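Local coordinates for CRISPR associated protein (PDB 4EJ3) that probably serves as the large Cse1 (CasA) subunit of the type I-E Cascade ribonucleoprotein complex, which uses CRISPR RNA to target invading nucleic acids in antiviral defence, at residues L131-L136 with D267-M272; H332-Q337 with Y371-G376; L44-E49 with P98-L103; P28-G33 with R52-S57. All blocks are in the same frame, centred on the assembly; numbering follows the deposited sequence.

Overall arrangement
From the N terminus, contact 4 opens first: strand 27-31 (segment 28-33) is met by the loop at 52-57, closing a loop that holds strand 34-38 and helix 40-45. Contact 3 begins inside that loop, at 44-49, and ends at 98-103, so the two cross; they also touch, E49 O lying 3.8 Å from K31 CG. Contact 1 follows, pairing the short strand 131-132 with strand 269-281 across 130 intervening residues. Contact 2 comes last, joining helix 328-341 to the end of strand 362-372 and closing a 33-residue loop that holds strand 350-359. Contacts 1 and 2 lie on opposite sides of the chain's centre, their own centres about 41 Å apart.

Contact 1: L131-L136 with D267-M272; sequences LPWSKL and DGVRFM
M272 and L131 are joined by a reciprocal pair of backbone bonds, L131 N to M272 O at 2.8 Å and M272 N to L131 O at 2.9 Å, which define an antiparallel hydrogen-bonded pair. One step on, P132 and F271 form a non-hydrogen-bonded pair and their side chains diverge. W133 N then reaches R270 O at 2.9 Å from above the carbonyl plane, and the same oxygen sits in plane at the indole edge, 3.4 Å from W133 CD1. The end of the M272 side chain reaches K135 and L136. Its CG lies between the backbone N and the carbonyl carbon (chi1 56°) and the chain beyond is extended, bringing SD to 3.6 Å from L136 CD2 and CE to 3.8 Å from K135 CB. The L136 and M272 chains run alongside one another, head to tail. Farther out, W133 NE1 bonds P158 O, R270 forms a salt bridge with E265, and V260 of strand 258-264 touches M272. Backbone hydrogen bonds thus hold the short strand on the mixed sheet, while the following turn combines the W133 N bond with packing of M272 on K135 and L136 and of V269 on W133.

Contact 2: H332-Q337 with Y371-G376; sequences HAENLQ and YPLPSG
Q337 and L373 provide the polar link between helix 328-341 and the chain leaving strand 362-372, an outermost strand of a three-stranded antiparallel sheet. The contact is therefore helix-to-loop packing at the end of a sheet strand. In the polar group, Q337 NE2 donates to L373 O at 3.1 Å, with an N-H...O angle of 151°. The acceptor lies close to the amide plane and the donor approaches nearly along the C=O axis. With CG anti to the backbone N (chi1 -164°) and the rest of the chain extended, the amide is carried straight out from the helix to the loop. NE2 also bonds G347 O and is thus shared by two backbone carbonyls, which probably fixes the turn of the amide. Q337 OE1 lies 3.4 Å from S375 CA. In E334, the bend at chi2 (-82°) brings OE2 to 3.0 Å from G376 N.

The apolar group centres on L373, whose two methyl branches divide their partners. CD2 lies 4.3 Å from E334 CG and 3.9 Å from Q337 OE1. L373 also touches L330, an earlier residue of the helix, and I349. On the far side of the loop, P374 packs on F453 of helix 437-454, and P372 touches F453 and A454, so the loop lies between two helices. The other branch of L373 makes the closest apolar side-chain approach across the contact, A333 CB to L373 CD1, at 4.1 Å.

Contact 3: L44-E49 with P98-L103; sequences LLRAHE and PIRDYL
L45 and I99 bring the two backbones nearest, with CA atoms 7.5 Å apart, where the C-terminal end of helix 40-45 meets the flank of helix 97-106. This is hydrophobic helix-to-helix packing, continued by charged side chains at its border. R46 is the first residue to leave helical geometry. The two methyls of L45 have different neighbours: CD2 rests on I99, 3.5 Å from CG2, while CD1 lies 3.7 Å from R100 CG. The L45 and I99 side chains overlap flank to flank with opposed directions, whereas the R100 chain runs roughly perpendicular to L45. CG of L45 stands anti to the carbonyl carbon (chi1 -66°), which, with chi2 extended, directs both methyls to the second helix. L44 adds a looser contact, CD1 to I99 CG2 at 4.2 Å. I99 also touches L72 and A75 of helix 58-75, which makes it a shared residue of three helices.

At the border, the chain of R100 bends at chi3 (-63°), and its guanidinium edge faces that of R46, with R100 NH1 and R46 NH2 4.5 Å apart. These like charges would probably repel slightly, but R100 NH2 has a salt bridge to D97, which should offset part of the cost. The R46 guanidinium also lies over its neighbour, with L45 CB 3.9 Å above one face of its plane and displaced toward the rim.

Contact 4: P28-G33 with R52-S57; sequences PVLKGG and RIETPS
P28 O is approached by two groups of the facing segment: E54 N donates to it at 2.8 Å with an N-H...O angle of 167°, and I53 CA brings its C-H to 3.4 Å. The second bond runs from L30 N to R52 O at 2.9 Å, and V29 CA meets that same oxygen through a second CA-H...O contact. V29 and I53, the bridged residues, have CA atoms only 4.3 Å apart, and their side chains meet through V29 CG1 and I53 CG1. Beside the bridge, the L30 side chain runs alongside those of R52 and E54. L30 has CG anti to the backbone N (chi1 -176°), which places its CD2 over one face of the R52 guanidinium, 3.8 Å from NH1, and 3.9 Å from E54 OE1. A salt bridge from R52 NE to E54 OE1, 2.7 Å long, joins the two charged ends, so the leucine methyl packs against an ion pair that probably holds the R52 guanidinium in place. P28 CB approaches E54 O at 3.4 Å, and P28 and I53 both touch L64 of helix 58-75. V29 pairs through its backbone with V36 of strand 34-38, and S57 caps the first turn of helix 58-75. The two bonds flanking V29 and I53 make a single antiparallel beta bridge, laid beside the 27-31/34-38 hairpin just ahead of helix 58-75.

Contact 1: L131-L136 with D267-M272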
# COMPACT_ATOMS: atom_id res chain seq x y z
N LEU A 131 -17.76 -6.85 21.16
CA LEU A 131 -16.95 -5.66 21.04
C LEU A 131 -17.60 -4.77 19.98
O LEU A 131 -18.28 -5.27 19.09
CB LEU A 131 -15.52 -6.01 20.62
CG LEU A 131 -14.62 -6.65 21.68
CD1 LEU A 131 -13.35 -7.16 21.02
CD2 LEU A 131 -14.30 -5.67 22.82
N PRO A 132 -17.39 -3.44 20.08
CA PRO A 132 -17.94 -2.52 19.10
C PRO A 132 -17.29 -2.68 17.72
O PRO A 132 -16.14 -3.12 17.62
CB PRO A 132 -17.63 -1.14 19.69
CG PRO A 132 -16.41 -1.36 20.52
CD PRO A 132 -16.50 -2.76 21.05
N TRP A 133 -18.03 -2.34 16.67
CA TRP A 133 -17.55 -2.52 15.30
C TRP A 133 -16.41 -1.56 14.99
O TRP A 133 -15.60 -1.82 14.10
CB TRP A 133 -18.69 -2.35 14.29
CG TRP A 133 -19.09 -0.94 14.03
CD1 TRP A 133 -20.04 -0.23 14.69
CD2 TRP A 133 -18.56 -0.06 13.03
NE1 TRP A 133 -20.14 1.04 14.17
CE2 TRP A 133 -19.24 1.17 13.15
CE3 TRP A 133 -17.57 -0.20 12.05
CZ2 TRP A 133 -18.97 2.25 12.32
CZ3 TRP A 133 -17.30 0.88 11.22
CH2 TRP A 133 -17.99 2.09 11.36
N SER A 134 -16.35 -0.45 15.73
CA SER A 134 -15.24 0.50 15.62
C SER A 134 -13.87 -0.12 15.88
O SER A 134 -12.86 0.46 15.50
CB SER A 134 -15.46 1.70 16.57
OG SER A 134 -15.50 1.32 17.94
N LYS A 135 -13.83 -1.29 16.52
CA LYS A 135 -12.56 -1.99 16.75
C LYS A 135 -11.94 -2.52 15.45
O LYS A 135 -10.73 -2.74 15.40
CB LYS A 135 -12.70 -3.15 17.76
CG LYS A 135 -11.47 -3.32 18.69
CD LYS A 135 -10.85 -4.73 18.73
CE LYS A 135 -9.33 -4.65 19.05
NZ LYS A 135 -8.67 -5.96 19.39
N LEU A 136 -12.76 -2.72 14.42
CA LEU A 136 -12.26 -3.12 13.10
C LEU A 136 -11.45 -2.02 12.43
O LEU A 136 -10.63 -2.29 11.54
CB LEU A 136 -13.41 -3.50 12.17
CG LEU A 136 -14.33 -4.63 12.61
CD1 LEU A 136 -15.48 -4.76 11.63
CD2 LEU A 136 -13.55 -5.92 12.70
N ASP A 267 -31.24 -3.01 10.69
CA ASP A 267 -30.85 -2.32 9.45
C ASP A 267 -29.46 -1.67 9.54
O ASP A 267 -29.21 -0.63 8.94
CB ASP A 267 -31.93 -1.31 9.03
CG ASP A 267 -32.16 -0.18 10.06
OD1 ASP A 267 -31.67 -0.27 11.21
OD2 ASP A 267 -32.84 0.80 9.68
N GLY A 268 -28.56 -2.32 10.28
CA GLY A 268 -27.19 -1.83 10.47
C GLY A 268 -26.40 -2.70 11.43
O GLY A 268 -26.87 -3.76 11.82
N VAL A 269 -25.20 -2.26 11.80
CA VAL A 269 -24.34 -3.00 12.75
C VAL A 269 -23.68 -2.07 13.75
O VAL A 269 -23.17 -1.01 13.37
CB VAL A 269 -23.20 -3.77 12.02
CG1 VAL A 269 -22.05 -4.07 12.97
CG2 VAL A 269 -23.73 -5.04 11.40
N ARG A 270 -23.69 -2.46 15.02
CA ARG A 270 -22.90 -1.78 16.06
C ARG A 270 -21.93 -2.69 16.82
O ARG A 270 -20.87 -2.24 17.26
CB ARG A 270 -23.83 -1.05 17.03
CG ARG A 270 -24.34 0.28 16.47
CD ARG A 270 -25.07 1.16 17.50
NE ARG A 270 -26.49 0.83 17.58
CZ ARG A 270 -27.19 0.67 18.70
NH1 ARG A 270 -26.63 0.84 19.91
NH2 ARG A 270 -28.49 0.35 18.62
N PHE A 271 -22.27 -3.98 16.95
CA PHE A 271 -21.47 -4.91 17.76
C PHE A 271 -21.07 -6.19 17.03
O PHE A 271 -21.66 -6.54 16.01
CB PHE A 271 -22.25 -5.28 19.02
CG PHE A 271 -22.42 -4.13 19.96
CD1 PHE A 271 -21.38 -3.74 20.79
CD2 PHE A 271 -23.62 -3.43 20.01
CE1 PHE A 271 -21.52 -2.67 21.67
CE2 PHE A 271 -23.78 -2.36 20.88
CZ PHE A 271 -22.72 -1.98 21.71
N MET A 272 -20.09 -6.89 17.59
CA MET A 272 -19.55 -8.09 16.97
C MET A 272 -18.87 -9.02 17.97
O MET A 272 -18.30 -8.57 18.96
CB MET A 272 -18.52 -7.70 15.90
CG MET A 272 -17.38 -6.81 16.42
SD MET A 272 -16.05 -6.56 15.24
CE MET A 272 -14.72 -5.96 16.29

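Contact 2: H332-Q337 with Y371-G376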
# COMPACT_ATOMS: atom_id res chain seq x y z
N HIS A 332 4.95 -6.67 -13.64
CA HIS A 332 3.92 -7.05 -14.60
C HIS A 332 3.47 -5.87 -15.45
O HIS A 332 3.37 -5.98 -16.67
CB HIS A 332 2.72 -7.64 -13.84
CG HIS A 332 1.54 -7.98 -14.68
ND1 HIS A 332 1.53 -9.03 -15.57
CD2 HIS A 332 0.30 -7.44 -14.73
CE1 HIS A 332 0.34 -9.11 -16.14
NE2 HIS A 332 -0.43 -8.15 -15.65
N ALA A 333 3.21 -4.74 -14.79
CA ALA A 333 2.62 -3.58 -15.45
C ALA A 333 3.60 -2.92 -16.42
O ALA A 333 3.20 -2.47 -17.49
CB ALA A 333 2.12 -2.59 -14.42
N GLU A 334 4.87 -2.85 -16.03
CA GLU A 334 5.89 -2.20 -16.85
C GLU A 334 6.17 -2.98 -18.12
O GLU A 334 6.38 -2.39 -19.19
CB GLU A 334 7.18 -2.01 -16.05
CG GLU A 334 8.15 -0.96 -16.62
CD GLU A 334 9.04 -1.47 -17.76
OE1 GLU A 334 9.30 -2.70 -17.82
OE2 GLU A 334 9.47 -0.64 -18.59
N ASN A 335 6.20 -4.30 -18.00
CA ASN A 335 6.36 -5.17 -19.15
C ASN A 335 5.16 -5.01 -20.07
O ASN A 335 5.31 -4.82 -21.28
CB ASN A 335 6.50 -6.63 -18.72
CG ASN A 335 7.01 -7.52 -19.85
OD1 ASN A 335 8.12 -7.34 -20.36
ND2 ASN A 335 6.19 -8.49 -20.24
N LEU A 336 3.96 -5.07 -19.49
CA LEU A 336 2.73 -4.86 -20.25
C LEU A 336 2.68 -3.47 -20.90
O LEU A 336 2.14 -3.32 -21.99
CB LEU A 336 1.51 -5.07 -19.36
CG LEU A 336 0.13 -4.99 -20.02
CD1 LEU A 336 0.02 -5.94 -21.22
CD2 LEU A 336 -0.95 -5.29 -18.99
N GLN A 337 3.24 -2.46 -20.24
CA GLN A 337 3.33 -1.13 -20.83
C GLN A 337 4.24 -1.16 -22.06
O GLN A 337 3.98 -0.47 -23.03
CB GLN A 337 3.87 -0.12 -19.82
CG GLN A 337 3.64 1.33 -20.22
CD GLN A 337 4.22 2.30 -19.21
OE1 GLN A 337 5.30 2.08 -18.67
NE2 GLN A 337 3.49 3.38 -18.94
N TYR A 371 2.46 8.28 -8.18
CA TYR A 371 3.70 8.41 -8.91
C TYR A 371 3.42 8.05 -10.36
O TYR A 371 2.56 7.22 -10.63
CB TYR A 371 4.76 7.44 -8.36
CG TYR A 371 5.15 7.69 -6.92
CD1 TYR A 371 5.92 8.78 -6.57
CD2 TYR A 371 4.74 6.82 -5.90
CE1 TYR A 371 6.27 9.02 -5.26
CE2 TYR A 371 5.09 7.05 -4.58
CZ TYR A 371 5.86 8.16 -4.27
OH TYR A 371 6.23 8.42 -2.97
N PRO A 372 4.15 8.65 -11.30
CA PRO A 372 4.03 8.14 -12.67
C PRO A 372 4.73 6.79 -12.78
O PRO A 372 5.61 6.48 -11.98
CB PRO A 372 4.74 9.21 -13.49
CG PRO A 372 5.75 9.76 -12.58
CD PRO A 372 5.13 9.74 -11.21
N LEU A 373 4.32 5.99 -13.75
CA LEU A 373 4.96 4.72 -14.04
C LEU A 373 5.57 4.89 -15.43
O LEU A 373 4.94 4.59 -16.45
CB LEU A 373 3.93 3.58 -14.01
CG LEU A 373 4.45 2.18 -13.68
CD1 LEU A 373 3.28 1.25 -13.44
CD2 LEU A 373 5.34 1.64 -14.77
N PRO A 374 6.81 5.42 -15.47
CA PRO A 374 7.45 5.82 -16.73
C PRO A 374 7.80 4.64 -17.63
O PRO A 374 8.22 3.59 -17.14
CB PRO A 374 8.74 6.50 -16.25
CG PRO A 374 9.05 5.82 -14.97
CD PRO A 374 7.73 5.57 -14.33
N SER A 375 7.64 4.83 -18.94
CA SER A 375 7.94 3.77 -19.90
C SER A 375 9.42 3.40 -19.80
O SER A 375 10.27 4.27 -19.64
CB SER A 375 7.58 4.18 -21.33
OG SER A 375 8.69 4.75 -22.00
N GLY A 376 9.71 2.10 -19.89
CA GLY A 376 11.09 1.63 -19.84
C GLY A 376 11.78 1.93 -18.52
O GLY A 376 12.96 2.25 -18.49

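Contact 3: L44-E49 with P98-L103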
# COMPACT_ATOMS: atom_id res chain seq x y z
N LEU A 44 -16.84 -6.42 -11.53
CA LEU A 44 -16.03 -7.25 -12.42
C LEU A 44 -16.55 -7.24 -13.87
O LEU A 44 -15.82 -6.88 -14.80
CB LEU A 44 -15.93 -8.68 -11.90
CG LEU A 44 -15.11 -8.87 -10.62
CD1 LEU A 44 -15.08 -10.33 -10.23
CD2 LEU A 44 -13.70 -8.35 -10.82
N LEU A 45 -17.81 -7.63 -14.04
CA LEU A 45 -18.37 -7.80 -15.38
C LEU A 45 -18.37 -6.50 -16.19
O LEU A 45 -18.13 -6.54 -17.40
CB LEU A 45 -19.77 -8.42 -15.30
CG LEU A 45 -19.80 -9.85 -14.75
CD1 LEU A 45 -21.20 -10.46 -14.79
CD2 LEU A 45 -18.82 -10.75 -15.50
N ARG A 46 -18.60 -5.37 -15.52
CA ARG A 46 -18.66 -4.06 -16.19
C ARG A 46 -17.58 -3.06 -15.69
O ARG A 46 -17.83 -1.87 -15.53
CB ARG A 46 -20.09 -3.50 -16.10
CG ARG A 46 -20.95 -3.99 -17.31
CD ARG A 46 -22.47 -4.11 -17.08
NE ARG A 46 -22.92 -5.42 -16.57
CZ ARG A 46 -22.88 -6.59 -17.23
NH1 ARG A 46 -22.37 -6.70 -18.46
NH2 ARG A 46 -23.33 -7.70 -16.63
N ALA A 47 -16.36 -3.57 -15.53
CA ALA A 47 -15.23 -2.79 -14.99
C ALA A 47 -14.82 -1.55 -15.81
O ALA A 47 -14.35 -0.55 -15.26
CB ALA A 47 -14.03 -3.71 -14.80
N HIS A 48 -14.97 -1.64 -17.13
CA HIS A 48 -14.57 -0.57 -18.05
C HIS A 48 -15.38 0.71 -17.92
O HIS A 48 -14.93 1.77 -18.37
CB HIS A 48 -14.65 -1.07 -19.50
CG HIS A 48 -15.94 -1.75 -19.84
ND1 HIS A 48 -16.14 -3.10 -19.65
CD2 HIS A 48 -17.10 -1.26 -20.34
CE1 HIS A 48 -17.37 -3.41 -20.02
NE2 HIS A 48 -17.97 -2.31 -20.44
N GLU A 49 -16.56 0.63 -17.32
CA GLU A 49 -17.42 1.80 -17.14
C GLU A 49 -17.05 2.67 -15.94
O GLU A 49 -17.64 3.73 -15.76
CB GLU A 49 -18.89 1.38 -16.98
CG GLU A 49 -19.52 0.64 -18.18
CD GLU A 49 -21.02 0.44 -18.01
OE1 GLU A 49 -21.48 -0.74 -18.05
OE2 GLU A 49 -21.74 1.46 -17.83
N PRO A 98 -16.91 -17.34 -17.56
CA PRO A 98 -16.29 -17.98 -16.40
C PRO A 98 -16.37 -17.16 -15.12
O PRO A 98 -16.23 -17.73 -14.04
CB PRO A 98 -14.83 -18.17 -16.83
CG PRO A 98 -14.83 -18.05 -18.31
CD PRO A 98 -15.91 -17.06 -18.61
N ILE A 99 -16.58 -15.84 -15.22
CA ILE A 99 -16.82 -15.01 -14.04
C ILE A 99 -18.21 -15.34 -13.50
O ILE A 99 -18.38 -15.56 -12.30
CB ILE A 99 -16.72 -13.48 -14.34
CG1 ILE A 99 -15.30 -13.10 -14.79
CG2 ILE A 99 -17.10 -12.64 -13.13
CD1 ILE A 99 -14.21 -13.51 -13.83
N ARG A 100 -19.20 -15.40 -14.38
CA ARG A 100 -20.57 -15.70 -13.97
C ARG A 100 -20.70 -17.12 -13.42
O ARG A 100 -21.34 -17.32 -12.40
CB ARG A 100 -21.55 -15.47 -15.12
CG ARG A 100 -22.16 -14.07 -15.11
CD ARG A 100 -23.26 -13.94 -16.15
NE ARG A 100 -22.72 -14.13 -17.50
CZ ARG A 100 -22.40 -13.15 -18.35
NH1 ARG A 100 -22.57 -11.87 -18.02
NH2 ARG A 100 -21.91 -13.46 -19.55
N ASP A 101 -20.09 -18.09 -14.09
CA ASP A 101 -20.13 -19.47 -13.62
C ASP A 101 -19.51 -19.57 -12.23
O ASP A 101 -20.00 -20.31 -11.37
CB ASP A 101 -19.41 -20.43 -14.60
CG ASP A 101 -20.06 -20.44 -16.01
OD1 ASP A 101 -21.31 -20.37 -16.10
OD2 ASP A 101 -19.31 -20.53 -17.04
N TYR A 102 -18.43 -18.81 -11.99
CA TYR A 102 -17.75 -18.82 -10.70
C TYR A 102 -18.56 -18.13 -9.62
O TYR A 102 -18.64 -18.63 -8.49
CB TYR A 102 -16.38 -18.15 -10.79
CG TYR A 102 -15.51 -18.34 -9.56
CD1 TYR A 102 -14.78 -19.51 -9.37
CD2 TYR A 102 -15.42 -17.34 -8.59
CE1 TYR A 102 -13.98 -19.69 -8.24
CE2 TYR A 102 -14.62 -17.51 -7.46
CZ TYR A 102 -13.91 -18.68 -7.29
OH TYR A 102 -13.12 -18.84 -6.17
N LEU A 103 -19.17 -17.00 -9.96
CA LEU A 103 -19.94 -16.23 -8.99
C LEU A 103 -21.22 -16.96 -8.61
O LEU A 103 -21.65 -16.91 -7.46
CB LEU A 103 -20.25 -14.82 -9.52
CG LEU A 103 -19.06 -13.84 -9.64
CD1 LEU A 103 -19.51 -12.50 -10.23
CD2 LEU A 103 -18.38 -13.60 -8.30

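Contact 4: P28-G33 with R52-S57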
# COMPACT_ATOMS: atom_id res chain seq x y z
N PRO A 28 -17.46 1.35 -3.53
CA PRO A 28 -17.60 2.70 -4.07
C PRO A 28 -16.72 2.93 -5.31
O PRO A 28 -15.49 2.86 -5.24
CB PRO A 28 -17.13 3.60 -2.92
CG PRO A 28 -16.70 2.72 -1.83
CD PRO A 28 -16.56 1.34 -2.37
N VAL A 29 -17.38 3.22 -6.43
CA VAL A 29 -16.69 3.37 -7.71
C VAL A 29 -17.10 4.70 -8.32
O VAL A 29 -18.16 5.22 -8.02
CB VAL A 29 -17.04 2.22 -8.69
CG1 VAL A 29 -16.53 0.89 -8.17
CG2 VAL A 29 -18.54 2.14 -8.95
N LEU A 30 -16.24 5.24 -9.18
CA LEU A 30 -16.51 6.51 -9.84
C LEU A 30 -17.06 6.24 -11.23
O LEU A 30 -16.37 5.68 -12.07
CB LEU A 30 -15.22 7.33 -9.91
CG LEU A 30 -15.30 8.74 -10.48
CD1 LEU A 30 -16.25 9.63 -9.69
CD2 LEU A 30 -13.91 9.34 -10.51
N LYS A 31 -18.31 6.63 -11.46
CA LYS A 31 -18.97 6.43 -12.75
C LYS A 31 -19.38 7.79 -13.29
O LYS A 31 -20.24 8.46 -12.72
CB LYS A 31 -20.21 5.55 -12.58
CG LYS A 31 -20.72 4.90 -13.87
CD LYS A 31 -22.04 4.19 -13.60
CE LYS A 31 -22.73 3.76 -14.89
NZ LYS A 31 -24.22 3.74 -14.75
N GLY A 32 -18.75 8.20 -14.39
CA GLY A 32 -19.03 9.50 -15.01
C GLY A 32 -18.86 10.70 -14.08
O GLY A 32 -19.68 11.63 -14.12
N GLY A 33 -17.81 10.68 -13.26
CA GLY A 33 -17.53 11.77 -12.31
C GLY A 33 -18.39 11.73 -11.06
O GLY A 33 -18.41 12.67 -10.27
N ARG A 52 -12.35 4.42 -11.41
CA ARG A 52 -11.66 3.69 -10.33
C ARG A 52 -12.54 3.41 -9.12
O ARG A 52 -13.64 3.95 -8.99
CB ARG A 52 -10.42 4.46 -9.87
CG ARG A 52 -10.71 5.85 -9.36
CD ARG A 52 -9.43 6.61 -9.04
NE ARG A 52 -9.73 7.97 -8.62
CZ ARG A 52 -10.06 8.97 -9.45
NH1 ARG A 52 -10.12 8.78 -10.77
NH2 ARG A 52 -10.33 10.18 -8.95
N ILE A 53 -12.05 2.53 -8.24
CA ILE A 53 -12.56 2.41 -6.88
C ILE A 53 -12.20 3.71 -6.17
O ILE A 53 -11.04 4.13 -6.15
CB ILE A 53 -11.96 1.20 -6.15
CG1 ILE A 53 -12.70 -0.08 -6.58
CG2 ILE A 53 -12.05 1.37 -4.63
CD1 ILE A 53 -11.92 -1.35 -6.36
N GLU A 54 -13.21 4.36 -5.61
CA GLU A 54 -13.05 5.71 -5.08
C GLU A 54 -13.44 5.75 -3.61
O GLU A 54 -14.61 5.79 -3.26
CB GLU A 54 -13.89 6.71 -5.89
CG GLU A 54 -13.61 8.17 -5.57
CD GLU A 54 -12.23 8.62 -6.04
OE1 GLU A 54 -11.94 8.46 -7.24
OE2 GLU A 54 -11.44 9.14 -5.22
N THR A 55 -12.43 5.71 -2.75
CA THR A 55 -12.68 5.72 -1.32
C THR A 55 -11.64 6.58 -0.61
O THR A 55 -10.48 6.64 -1.02
CB THR A 55 -12.66 4.30 -0.74
OG1 THR A 55 -12.87 4.37 0.67
CG2 THR A 55 -11.32 3.60 -1.03
N PRO A 56 -12.07 7.29 0.45
CA PRO A 56 -11.13 8.10 1.22
C PRO A 56 -10.04 7.29 1.92
O PRO A 56 -8.93 7.77 2.08
CB PRO A 56 -12.03 8.79 2.25
CG PRO A 56 -13.40 8.72 1.69
CD PRO A 56 -13.46 7.47 0.89
N SER A 57 -10.36 6.07 2.34
CA SER A 57 -9.40 5.22 3.03
C SER A 57 -8.54 4.47 2.03
O SER A 57 -9.07 3.68 1.25
CB SER A 57 -10.11 4.19 3.91
OG SER A 57 -9.19 3.23 4.37